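Local coordinates for protein putative rRNA methylase (Clostridium thermocellum ATCC 27405, PDB 3EEY) that binds S-adenosylmethionine in a Rossmann-like methyltransferase fold and may transfer its methyl group to an acceptor such as ribosomal RNA, at residues Cys31-Asp36 with Tyr103-Asp108; Asp54-Ala59 with His109-Arg114; Ala61-Lys66 with Val76-Asp81. One frame throughout, in Å; residues are numbered along the deposited sequence.

Contact 1: Cys31-Asp36 with Tyr103-Asp108; sequences CGNGND and YLPSGD. With SAM (S-adenosylmethionine), chain K; SO4 (sulfate ion), chain M.
Gly32 and Leu104 bring their backbones closest, with 5.7 Å between Gly32 CA and Leu104 CA, where two loops of the Rossmann-like methyltransferase fold meet beside S-adenosylmethionine. Cys31 to Gly34 form a type II' beta turn, the glycine-rich turn that leads from strand 25-28 into helix 35-44; Leu104 to Gly107 form a type II turn in the loop after strand 94-101. The first turn and the helix start receive the cofactor's carboxylate: Asn33 N donates to O of S-adenosylmethionine over 3.2 Å, while Asn35 ND2 reaches OXT of the same group. Leu104 holds CG anti to its N (chi1 174°), and its CD1 comes within 3.7 Å of Gly32 CA. Its side chain crosses that of Asn33 at about a right angle, with Leu104 CD1 3.4 Å from Asn33 OD1. The Asn33 amide slides past the Pro105 ring in the opposite direction. In the second turn, Ser106 N donates to a sulfate ion, probably from the crystallisation liquor, whose O3 lies in the plane of the Tyr103 ring at its edge. The polar link between the loops is weak, though nearly straight: Asn33 ND2 donates to Pro105 O over 3.4 Å at 167°.

Contact 2: Asp54-Ala59 with His109-Arg114; sequences DIQDKA and HSISTR. With SAM (S-adenosylmethionine), chain K; SO4 (sulfate ion), chain M.
Ile111 CG2 is the meeting point of this contact, lying 3.5 Å from Gln56 NE2 and 4.0 Å from Ile55 CD1. Even the closest pair of CA atoms, those of Gln56 and Ile111, is 8.7 Å apart, so side chains alone bridge the two segments, and they do so beside the cofactor's ribose and adenine. The tight part is the buried Gln56 side chain, lodged between Ile111 CG2 and the ribose. It extends beyond CG (chi2 -172°), which carries NE2 to 2.9 Å from O2' of S-adenosylmethionine. Asp54, at the C-terminal end of the strand 49-53 region, takes both ribose hydroxyls, the classical role of an acidic residue at this place in Rossmann-like methyltransferases: O2' of S-adenosylmethionine donates to Asp54 OD1 over 2.7 Å and O3' to Asp54 OD2 over 2.8 Å. Asp54 OD1 also accepts from Gln56 N, closing an Asx turn; this N-H arrives on the anti side, 23° out of the carboxylate plane. Looser is the partly exposed pair Ile55 and Ile111. Beyond it the chain runs to exposed His109, whose NE2 binds a sulfate ion, probably from the crystallisation liquor. Ile55 CD1 packs over one face of the adenine near N7, and Thr113 CG2 over the other, 3.6 Å from C8 of S-adenosylmethionine. The chemistry implies a division of labour: the carboxylate and amide of 54-59 hold the ribose hydroxyls, Thr113 CG2 covers the base, and Ile111 CG2 meets the Gln56 amide by van der Waals contact.

Contact 3: Ala61-Lys66 with Val76-Asp81; sequences ANTTKK and VTLIKD
Leu78 makes the contact, pushing its side chain from strand 76-79 toward Thr63 and Thr64 on helix 57-69. Before it, Val76 packs on Leu67 of the same helix, while Thr77 turns to the other side of the sheet and bonds through its backbone to the adjacent, parallel strand 49-53. Leu78 comes next, with its CA 7.9 Å from Thr64 CA. Its CG stands anti to the carbonyl carbon (chi1 -68°), and with the chain extended beyond it (chi2 177°) the fork of methyls is carried out to the helix. The two prongs land on successive residues: CD2 touches Thr63 CG2 at 3.7 Å, and CD1 lies 3.4 Å from Thr64 OG1. Both threonines cross the leucine at a slant and offer it different groups, Thr63 its methyl and Thr64 its hydroxyl oxygen. This is the closing step of a beta-alpha-beta crossover, strand 49-53, helix 57-69, strand 76-79, in which the helix covers the outermost strand of the sheet within the chain. The hydroxyls are satisfied within the helix, Thr63 OG1 by Ala59 O and Thr64 OG1 by Ile60 O, which leaves the meeting with Leu78 one of van der Waals packing. Past Leu78, Ile79 again faces the opposite side of the sheet, and Lys80, the centre of an inverse gamma turn, leads the chain on to Asp81.

How the contacts relate
Contacts 1 and 2 have centres about 8 Å apart and alternate along the chain, so the loops after strands 25-28 and 49-53 each meet a successive part of the one long loop that follows strand 94-101. Both touch S-adenosylmethionine, contact 1 at its methionine end and ribose, contact 2 at its ribose and base. Contact 3 is nested inside the chain loops closed by both, its centre about 11 Å from that of contact 1 and 13 Å from that of contact 2. It shares helix 57-69 with contact 2. The cofactor pocket thus lies at the ends of the parallel strands, while contact 3 packs the neighbouring helix onto the sheet's outermost strand within the chain.

Contact 1: Cys31-Asp36 with Tyr103-Asp108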
loop_
_atom_site.group_PDB
_atom_site.type_symbol
_atom_site.label_atom_id
_atom_site.label_comp_id
_atom_site.label_asym_id
_atom_site.label_seq_id
_atom_site.Cartn_x
_atom_site.Cartn_y
_atom_site.Cartn_z
ATOM N N CYS A 31 -14.143 -18.585 1.712
ATOM C CA CYS A 31 -14.710 -18.639 3.066
ATOM C C CYS A 31 -13.784 -19.105 4.172
ATOM O O CYS A 31 -13.638 -18.411 5.179
ATOM C CB CYS A 31 -15.982 -19.483 3.090
ATOM S SG CYS A 31 -17.413 -18.480 2.879
ATOM N N GLY A 32 -13.183 -20.279 3.982
ATOM C CA GLY A 32 -12.304 -20.889 4.975
ATOM C C GLY A 32 -13.029 -21.124 6.285
ATOM O O GLY A 32 -14.111 -21.716 6.314
ATOM N N ASN A 33 -12.446 -20.612 7.364
ATOM C CA ASN A 33 -13.038 -20.718 8.693
ATOM C C ASN A 33 -14.088 -19.646 9.004
ATOM O O ASN A 33 -14.800 -19.738 10.006
ATOM C CB ASN A 33 -11.940 -20.754 9.755
ATOM C CG ASN A 33 -11.073 -22.006 9.658
ATOM O OD1 ASN A 33 -11.576 -23.116 9.457
ATOM N ND2 ASN A 33 -9.767 -21.829 9.807
ATOM N N GLY A 34 -14.180 -18.637 8.140
ATOM C CA GLY A 34 -15.284 -17.676 8.182
ATOM C C GLY A 34 -14.986 -16.329 8.809
ATOM O O GLY A 34 -15.902 -15.525 9.030
ATOM N N ASN A 35 -13.706 -16.082 9.083
ATOM C CA ASN A 35 -13.243 -14.835 9.705
ATOM C C ASN A 35 -13.559 -13.577 8.894
ATOM O O ASN A 35 -14.141 -12.625 9.424
ATOM C CB ASN A 35 -11.745 -14.914 9.995
ATOM C CG ASN A 35 -11.391 -16.043 10.933
ATOM O OD1 ASN A 35 -11.796 -16.048 12.097
ATOM N ND2 ASN A 35 -10.629 -17.011 10.432
ATOM N N ASP A 36 -13.188 -13.589 7.613
ATOM C CA ASP A 36 -13.533 -12.507 6.681
ATOM C C ASP A 36 -15.037 -12.396 6.418
ATOM O O ASP A 36 -15.542 -11.297 6.214
ATOM C CB ASP A 36 -12.792 -12.668 5.353
ATOM C CG ASP A 36 -11.293 -12.431 5.471
ATOM O OD1 ASP A 36 -10.825 -11.979 6.531
ATOM O OD2 ASP A 36 -10.576 -12.690 4.484
ATOM N N TYR A 103 -4.394 -22.565 1.062
ATOM C CA TYR A 103 -5.199 -23.671 1.618
ATOM C C TYR A 103 -5.909 -23.290 2.924
ATOM O O TYR A 103 -5.581 -22.268 3.533
ATOM C CB TYR A 103 -4.345 -24.938 1.831
ATOM C CG TYR A 103 -3.044 -24.719 2.574
ATOM C CD1 TYR A 103 -1.826 -24.767 1.900
ATOM C CD2 TYR A 103 -3.027 -24.466 3.950
ATOM C CE1 TYR A 103 -0.620 -24.566 2.572
ATOM C CE2 TYR A 103 -1.826 -24.254 4.632
ATOM C CZ TYR A 103 -0.625 -24.313 3.938
ATOM O OH TYR A 103 0.570 -24.115 4.598
ATOM N N LEU A 104 -6.860 -24.124 3.349
ATOM C CA LEU A 104 -7.560 -23.953 4.629
ATOM C C LEU A 104 -6.637 -24.205 5.830
ATOM O O LEU A 104 -6.019 -25.274 5.921
ATOM C CB LEU A 104 -8.794 -24.869 4.696
ATOM C CG LEU A 104 -9.626 -24.984 5.984
ATOM C CD1 LEU A 104 -10.252 -23.669 6.388
ATOM C CD2 LEU A 104 -10.709 -26.039 5.834
ATOM N N PRO A 105 -6.505 -23.202 6.729
ATOM C CA PRO A 105 -5.761 -23.386 7.985
ATOM C C PRO A 105 -6.434 -24.393 8.920
ATOM O O PRO A 105 -7.657 -24.345 9.105
ATOM C CB PRO A 105 -5.751 -21.983 8.609
ATOM C CG PRO A 105 -6.865 -21.245 7.947
ATOM C CD PRO A 105 -7.013 -21.823 6.580
ATOM N N SER A 106 -5.622 -25.290 9.486
ATOM C CA SER A 106 -6.071 -26.449 10.283
ATOM C C SER A 106 -6.936 -27.417 9.466
ATOM O O SER A 106 -7.853 -28.056 9.994
ATOM C CB SER A 106 -6.773 -26.024 11.586
ATOM O OG SER A 106 -5.960 -25.151 12.353
ATOM N N GLY A 107 -6.619 -27.519 8.176
ATOM C CA GLY A 107 -7.353 -28.371 7.244
ATOM C C GLY A 107 -6.442 -29.054 6.242
ATOM O O GLY A 107 -5.226 -29.113 6.440
ATOM N N ASP A 108 -7.043 -29.567 5.169
ATOM C CA ASP A 108 -6.327 -30.278 4.109
ATOM C C ASP A 108 -5.405 -29.333 3.320
ATOM O O ASP A 108 -5.877 -28.430 2.613
ATOM C CB ASP A 108 -7.335 -30.951 3.168
ATOM C CG ASP A 108 -6.790 -32.211 2.507
ATOM O OD1 ASP A 108 -5.553 -32.360 2.370
ATOM O OD2 ASP A 108 -7.622 -33.059 2.115
HETATM N N SAM K . -10.582 -16.104 4.529
HETATM C CA SAM K . -10.354 -17.493 5.039
HETATM C C SAM K . -10.460 -17.571 6.564
HETATM O O SAM K . -9.978 -18.509 7.209
HETATM O OXT SAM K . -11.053 -16.692 7.187
HETATM C CB SAM K . -9.033 -18.045 4.517
HETATM C CG SAM K . -9.166 -18.660 3.127
HETATM S SD SAM K . -8.065 -20.074 2.848
HETATM C CE SAM K . -6.469 -19.223 2.704
HETATM C "C5'" SAM K . -8.485 -20.481 1.132
HETATM C "C4'" SAM K . -9.880 -21.110 1.051
HETATM O "O4'" SAM K . -10.379 -21.080 -0.273
HETATM C "C3'" SAM K . -9.887 -22.570 1.500
HETATM O "O3'" SAM K . -10.897 -22.734 2.468
HETATM C "C2'" SAM K . -10.200 -23.361 0.244
HETATM O "O2'" SAM K . -10.968 -24.524 0.496
HETATM C "C1'" SAM K . -10.967 -22.330 -0.576
HETATM N N9 SAM K . -10.947 -22.589 -2.029
HETATM C C8 SAM K . -10.026 -23.297 -2.765
HETATM N N7 SAM K . -10.415 -23.277 -4.065
HETATM C C5 SAM K . -11.567 -22.569 -4.158
HETATM C C6 SAM K . -12.399 -22.235 -5.222
HETATM N N6 SAM K . -12.131 -22.614 -6.469
HETATM N N1 SAM K . -13.533 -21.495 -4.971
HETATM C C2 SAM K . -13.863 -21.080 -3.699
HETATM N N3 SAM K . -13.031 -21.404 -2.658
HETATM C C4 SAM K . -11.910 -22.137 -2.882
HETATM S S SO4 M . -2.129 -24.243 8.849
HETATM O O1 SO4 M . -2.925 -25.422 8.516
HETATM O O2 SO4 M . -0.718 -24.615 8.915
HETATM O O3 SO4 M . -2.314 -23.225 7.819
HETATM O O4 SO4 M . -2.560 -23.711 10.140
#

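Contact 2: Asp54-Ala59 with His109-Arg114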
loop_
_atom_site.group_PDB
_atom_site.type_symbol
_atom_site.label_atom_id
_atom_site.label_comp_id
_atom_site.label_asym_id
_atom_site.label_seq_id
_atom_site.Cartn_x
_atom_site.Cartn_y
_atom_site.Cartn_z
ATOM N N ASP A 54 -17.040 -21.493 -0.858
ATOM C CA ASP A 54 -15.945 -22.440 -0.663
ATOM C C ASP A 54 -16.294 -23.767 -1.331
ATOM O O ASP A 54 -17.464 -24.046 -1.605
ATOM C CB ASP A 54 -15.635 -22.650 0.821
ATOM C CG ASP A 54 -14.158 -22.900 1.077
ATOM O OD1 ASP A 54 -13.622 -23.926 0.613
ATOM O OD2 ASP A 54 -13.524 -22.071 1.758
ATOM N N ILE A 55 -15.273 -24.575 -1.598
ATOM C CA ILE A 55 -15.450 -25.863 -2.268
ATOM C C ILE A 55 -15.412 -27.041 -1.292
ATOM O O ILE A 55 -15.597 -28.191 -1.697
ATOM C CB ILE A 55 -14.411 -26.086 -3.412
ATOM C CG1 ILE A 55 -12.973 -26.027 -2.882
ATOM C CG2 ILE A 55 -14.624 -25.084 -4.539
ATOM C CD1 ILE A 55 -11.923 -26.478 -3.877
ATOM N N GLN A 56 -15.175 -26.748 -0.012
ATOM C CA GLN A 56 -15.100 -27.780 1.021
ATOM C C GLN A 56 -16.310 -27.738 1.948
ATOM O O GLN A 56 -16.777 -26.658 2.313
ATOM C CB GLN A 56 -13.814 -27.638 1.835
ATOM C CG GLN A 56 -12.533 -27.903 1.048
ATOM C CD GLN A 56 -11.291 -27.938 1.927
ATOM O OE1 GLN A 56 -11.239 -28.660 2.923
ATOM N NE2 GLN A 56 -10.280 -27.161 1.554
ATOM N N ASP A 57 -16.804 -28.922 2.316
ATOM C CA ASP A 57 -17.928 -29.073 3.246
ATOM C C ASP A 57 -17.540 -28.678 4.666
ATOM O O ASP A 57 -18.366 -28.152 5.418
ATOM C CB ASP A 57 -18.446 -30.515 3.243
ATOM C CG ASP A 57 -19.297 -30.833 2.028
ATOM O OD1 ASP A 57 -20.275 -30.102 1.762
ATOM O OD2 ASP A 57 -18.992 -31.832 1.344
ATOM N N LYS A 58 -16.281 -28.947 5.012
ATOM C CA LYS A 58 -15.700 -28.610 6.312
ATOM C C LYS A 58 -15.653 -27.095 6.514
ATOM O O LYS A 58 -15.929 -26.594 7.605
ATOM C CB LYS A 58 -14.294 -29.215 6.420
ATOM C CG LYS A 58 -13.596 -29.005 7.754
ATOM C CD LYS A 58 -12.165 -29.538 7.717
ATOM C CE LYS A 58 -11.338 -29.037 8.898
ATOM N NZ LYS A 58 -11.815 -29.561 10.209
ATOM N N ALA A 59 -15.319 -26.376 5.447
ATOM C CA ALA A 59 -15.224 -24.923 5.480
ATOM C C ALA A 59 -16.582 -24.220 5.547
ATOM O O ALA A 59 -16.712 -23.195 6.217
ATOM C CB ALA A 59 -14.429 -24.428 4.296
ATOM N N HIS A 109 -4.097 -29.562 3.447
ATOM C CA HIS A 109 -3.068 -28.710 2.837
ATOM C C HIS A 109 -2.963 -28.826 1.313
ATOM O O HIS A 109 -2.430 -27.924 0.656
ATOM C CB HIS A 109 -1.701 -28.989 3.476
ATOM C CG HIS A 109 -1.448 -28.208 4.731
ATOM N ND1 HIS A 109 -0.249 -27.579 4.984
ATOM C CD2 HIS A 109 -2.242 -27.949 5.798
ATOM C CE1 HIS A 109 -0.310 -26.973 6.157
ATOM N NE2 HIS A 109 -1.510 -27.179 6.670
ATOM N N SER A 110 -3.466 -29.933 0.767
ATOM C CA SER A 110 -3.402 -30.198 -0.672
ATOM C C SER A 110 -4.580 -29.595 -1.449
ATOM O O SER A 110 -4.505 -29.447 -2.669
ATOM C CB SER A 110 -3.274 -31.703 -0.946
ATOM O OG SER A 110 -4.498 -32.381 -0.718
ATOM N N ILE A 111 -5.657 -29.250 -0.746
ATOM C CA ILE A 111 -6.803 -28.574 -1.370
ATOM C C ILE A 111 -6.673 -27.049 -1.245
ATOM O O ILE A 111 -6.992 -26.450 -0.207
ATOM C CB ILE A 111 -8.167 -29.075 -0.823
ATOM C CG1 ILE A 111 -8.264 -30.604 -0.946
ATOM C CG2 ILE A 111 -9.321 -28.401 -1.574
ATOM C CD1 ILE A 111 -9.402 -31.237 -0.159
ATOM N N SER A 112 -6.189 -26.435 -2.320
ATOM C CA SER A 112 -5.923 -25.002 -2.343
ATOM C C SER A 112 -6.394 -24.350 -3.640
ATOM O O SER A 112 -6.722 -25.038 -4.614
ATOM C CB SER A 112 -4.430 -24.727 -2.116
ATOM O OG SER A 112 -3.625 -25.418 -3.054
ATOM N N THR A 113 -6.427 -23.018 -3.631
ATOM C CA THR A 113 -6.816 -22.229 -4.791
ATOM C C THR A 113 -5.855 -22.480 -5.954
ATOM O O THR A 113 -4.650 -22.655 -5.759
ATOM C CB THR A 113 -6.892 -20.703 -4.470
ATOM O OG1 THR A 113 -5.661 -20.256 -3.890
ATOM C CG2 THR A 113 -8.044 -20.378 -3.524
ATOM N N ARG A 114 -6.414 -22.524 -7.156
ATOM C CA ARG A 114 -5.667 -22.785 -8.389
ATOM C C ARG A 114 -5.638 -21.514 -9.234
ATOM O O ARG A 114 -6.627 -20.782 -9.258
ATOM C CB ARG A 114 -6.363 -23.890 -9.193
ATOM C CG ARG A 114 -6.158 -25.306 -8.687
ATOM C CD ARG A 114 -7.194 -26.233 -9.310
ATOM N NE ARG A 114 -6.723 -27.613 -9.410
ATOM C CZ ARG A 114 -6.159 -28.143 -10.495
ATOM N NH1 ARG A 114 -5.988 -27.412 -11.592
ATOM N NH2 ARG A 114 -5.765 -29.410 -10.484
HETATM N N SAM K . -10.582 -16.104 4.529
HETATM C CA SAM K . -10.354 -17.493 5.039
HETATM C C SAM K . -10.460 -17.571 6.564
HETATM O O SAM K . -9.978 -18.509 7.209
HETATM O OXT SAM K . -11.053 -16.692 7.187
HETATM C CB SAM K . -9.033 -18.045 4.517
HETATM C CG SAM K . -9.166 -18.660 3.127
HETATM S SD SAM K . -8.065 -20.074 2.848
HETATM C CE SAM K . -6.469 -19.223 2.704
HETATM C "C5'" SAM K . -8.485 -20.481 1.132
HETATM C "C4'" SAM K . -9.880 -21.110 1.051
HETATM O "O4'" SAM K . -10.379 -21.080 -0.273
HETATM C "C3'" SAM K . -9.887 -22.570 1.500
HETATM O "O3'" SAM K . -10.897 -22.734 2.468
HETATM C "C2'" SAM K . -10.200 -23.361 0.244
HETATM O "O2'" SAM K . -10.968 -24.524 0.496
HETATM C "C1'" SAM K . -10.967 -22.330 -0.576
HETATM N N9 SAM K . -10.947 -22.589 -2.029
HETATM C C8 SAM K . -10.026 -23.297 -2.765
HETATM N N7 SAM K . -10.415 -23.277 -4.065
HETATM C C5 SAM K . -11.567 -22.569 -4.158
HETATM C C6 SAM K . -12.399 -22.235 -5.222
HETATM N N6 SAM K . -12.131 -22.614 -6.469
HETATM N N1 SAM K . -13.533 -21.495 -4.971
HETATM C C2 SAM K . -13.863 -21.080 -3.699
HETATM N N3 SAM K . -13.031 -21.404 -2.658
HETATM C C4 SAM K . -11.910 -22.137 -2.882
HETATM S S SO4 M . -2.129 -24.243 8.849
HETATM O O1 SO4 M . -2.925 -25.422 8.516
HETATM O O2 SO4 M . -0.718 -24.615 8.915
HETATM O O3 SO4 M . -2.314 -23.225 7.819
HETATM O O4 SO4 M . -2.560 -23.711 10.140
#

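Contact 3: Ala61-Lys66 with Val76-Asp81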
loop_
_atom_site.group_PDB
_atom_site.type_symbol
_atom_site.label_atom_id
_atom_site.label_comp_id
_atom_site.label_asym_id
_atom_site.label_seq_id
_atom_site.Cartn_x
_atom_site.Cartn_y
_atom_site.Cartn_z
ATOM N N ALA A 61 -19.290 -25.567 6.916
ATOM C CA ALA A 61 -19.814 -25.904 8.242
ATOM C C ALA A 61 -19.201 -25.043 9.347
ATOM O O ALA A 61 -19.906 -24.585 10.249
ATOM C CB ALA A 61 -19.606 -27.384 8.538
ATOM N N ASN A 62 -17.891 -24.827 9.263
ATOM C CA ASN A 62 -17.172 -23.962 10.198
ATOM C C ASN A 62 -17.568 -22.489 10.100
ATOM O O ASN A 62 -17.623 -21.790 11.112
ATOM C CB ASN A 62 -15.662 -24.106 10.008
ATOM C CG ASN A 62 -15.130 -25.438 10.507
ATOM O OD1 ASN A 62 -15.878 -26.274 11.021
ATOM N ND2 ASN A 62 -13.828 -25.642 10.360
ATOM N N THR A 63 -17.836 -22.032 8.879
ATOM C CA THR A 63 -18.328 -20.681 8.624
ATOM C C THR A 63 -19.767 -20.513 9.122
ATOM O O THR A 63 -20.101 -19.470 9.690
ATOM C CB THR A 63 -18.181 -20.307 7.120
ATOM O OG1 THR A 63 -16.806 -20.432 6.732
ATOM C CG2 THR A 63 -18.630 -18.887 6.843
ATOM N N THR A 64 -20.593 -21.546 8.932
ATOM C CA THR A 64 -21.975 -21.564 9.424
ATOM C C THR A 64 -21.992 -21.479 10.944
ATOM O O THR A 64 -22.775 -20.724 11.512
ATOM C CB THR A 64 -22.752 -22.837 8.971
ATOM O OG1 THR A 64 -22.519 -23.085 7.581
ATOM C CG2 THR A 64 -24.257 -22.676 9.202
ATOM N N LYS A 65 -21.109 -22.244 11.580
ATOM C CA LYS A 65 -20.996 -22.283 13.033
ATOM C C LYS A 65 -20.556 -20.931 13.596
ATOM O O LYS A 65 -21.153 -20.427 14.543
ATOM C CB LYS A 65 -20.030 -23.386 13.463
ATOM C CG LYS A 65 -19.922 -23.578 14.970
ATOM C CD LYS A 65 -18.895 -24.640 15.312
ATOM C CE LYS A 65 -18.488 -24.576 16.773
ATOM N NZ LYS A 65 -19.614 -24.883 17.701
ATOM N N LYS A 66 -19.520 -20.359 12.987
ATOM C CA LYS A 66 -19.015 -19.020 13.304
ATOM C C LYS A 66 -20.082 -17.929 13.274
ATOM O O LYS A 66 -20.254 -17.202 14.250
ATOM C CB LYS A 66 -17.901 -18.650 12.328
ATOM C CG LYS A 66 -16.507 -18.716 12.902
ATOM C CD LYS A 66 -16.044 -17.324 13.297
ATOM C CE LYS A 66 -14.577 -17.247 13.712
ATOM N NZ LYS A 66 -13.753 -18.452 13.443
ATOM N N VAL A 76 -26.085 -13.580 5.527
ATOM C CA VAL A 76 -25.084 -14.325 4.748
ATOM C C VAL A 76 -25.677 -15.492 3.944
ATOM O O VAL A 76 -26.378 -16.339 4.493
ATOM C CB VAL A 76 -23.931 -14.840 5.655
ATOM C CG1 VAL A 76 -22.834 -15.495 4.829
ATOM C CG2 VAL A 76 -23.352 -13.704 6.486
ATOM N N THR A 77 -25.387 -15.526 2.644
ATOM C CA THR A 77 -25.717 -16.665 1.788
ATOM C C THR A 77 -24.452 -17.483 1.499
ATOM O O THR A 77 -23.567 -17.050 0.754
ATOM C CB THR A 77 -26.359 -16.206 0.460
ATOM O OG1 THR A 77 -27.484 -15.365 0.734
ATOM C CG2 THR A 77 -26.808 -17.387 -0.368
ATOM N N LEU A 78 -24.369 -18.665 2.100
ATOM C CA LEU A 78 -23.220 -19.547 1.907
ATOM C C LEU A 78 -23.466 -20.527 0.773
ATOM O O LEU A 78 -24.488 -21.217 0.743
ATOM C CB LEU A 78 -22.878 -20.301 3.195
ATOM C CG LEU A 78 -22.336 -19.483 4.373
ATOM C CD1 LEU A 78 -22.132 -20.374 5.584
ATOM C CD2 LEU A 78 -21.042 -18.773 4.008
ATOM N N ILE A 79 -22.514 -20.581 -0.156
ATOM C CA ILE A 79 -22.641 -21.363 -1.380
ATOM C C ILE A 79 -21.474 -22.336 -1.473
ATOM O O ILE A 79 -20.315 -21.928 -1.412
ATOM C CB ILE A 79 -22.686 -20.434 -2.623
ATOM C CG1 ILE A 79 -23.995 -19.632 -2.635
ATOM C CG2 ILE A 79 -22.563 -21.229 -3.903
ATOM C CD1 ILE A 79 -23.855 -18.229 -3.161
ATOM N N LYS A 80 -21.781 -23.627 -1.589
ATOM C CA LYS A 80 -20.745 -24.625 -1.780
ATOM C C LYS A 80 -20.482 -24.809 -3.276
ATOM O O LYS A 80 -20.900 -25.793 -3.897
ATOM C CB LYS A 80 -21.093 -25.951 -1.098
ATOM C CG LYS A 80 -19.887 -26.869 -0.910
ATOM C CD LYS A 80 -20.250 -28.319 -1.174
ATOM C CE LYS A 80 -19.008 -29.167 -1.359
ATOM N NZ LYS A 80 -19.344 -30.564 -1.746
ATOM N N ASP A 81 -19.798 -23.828 -3.846
ATOM C CA ASP A 81 -19.351 -23.872 -5.231
ATOM C C ASP A 81 -18.070 -23.052 -5.340
ATOM O O ASP A 81 -17.748 -22.268 -4.447
ATOM C CB ASP A 81 -20.433 -23.305 -6.158
ATOM C CG ASP A 81 -20.295 -23.778 -7.605
ATOM O OD1 ASP A 81 -19.337 -24.515 -7.935
ATOM O OD2 ASP A 81 -21.163 -23.398 -8.419
#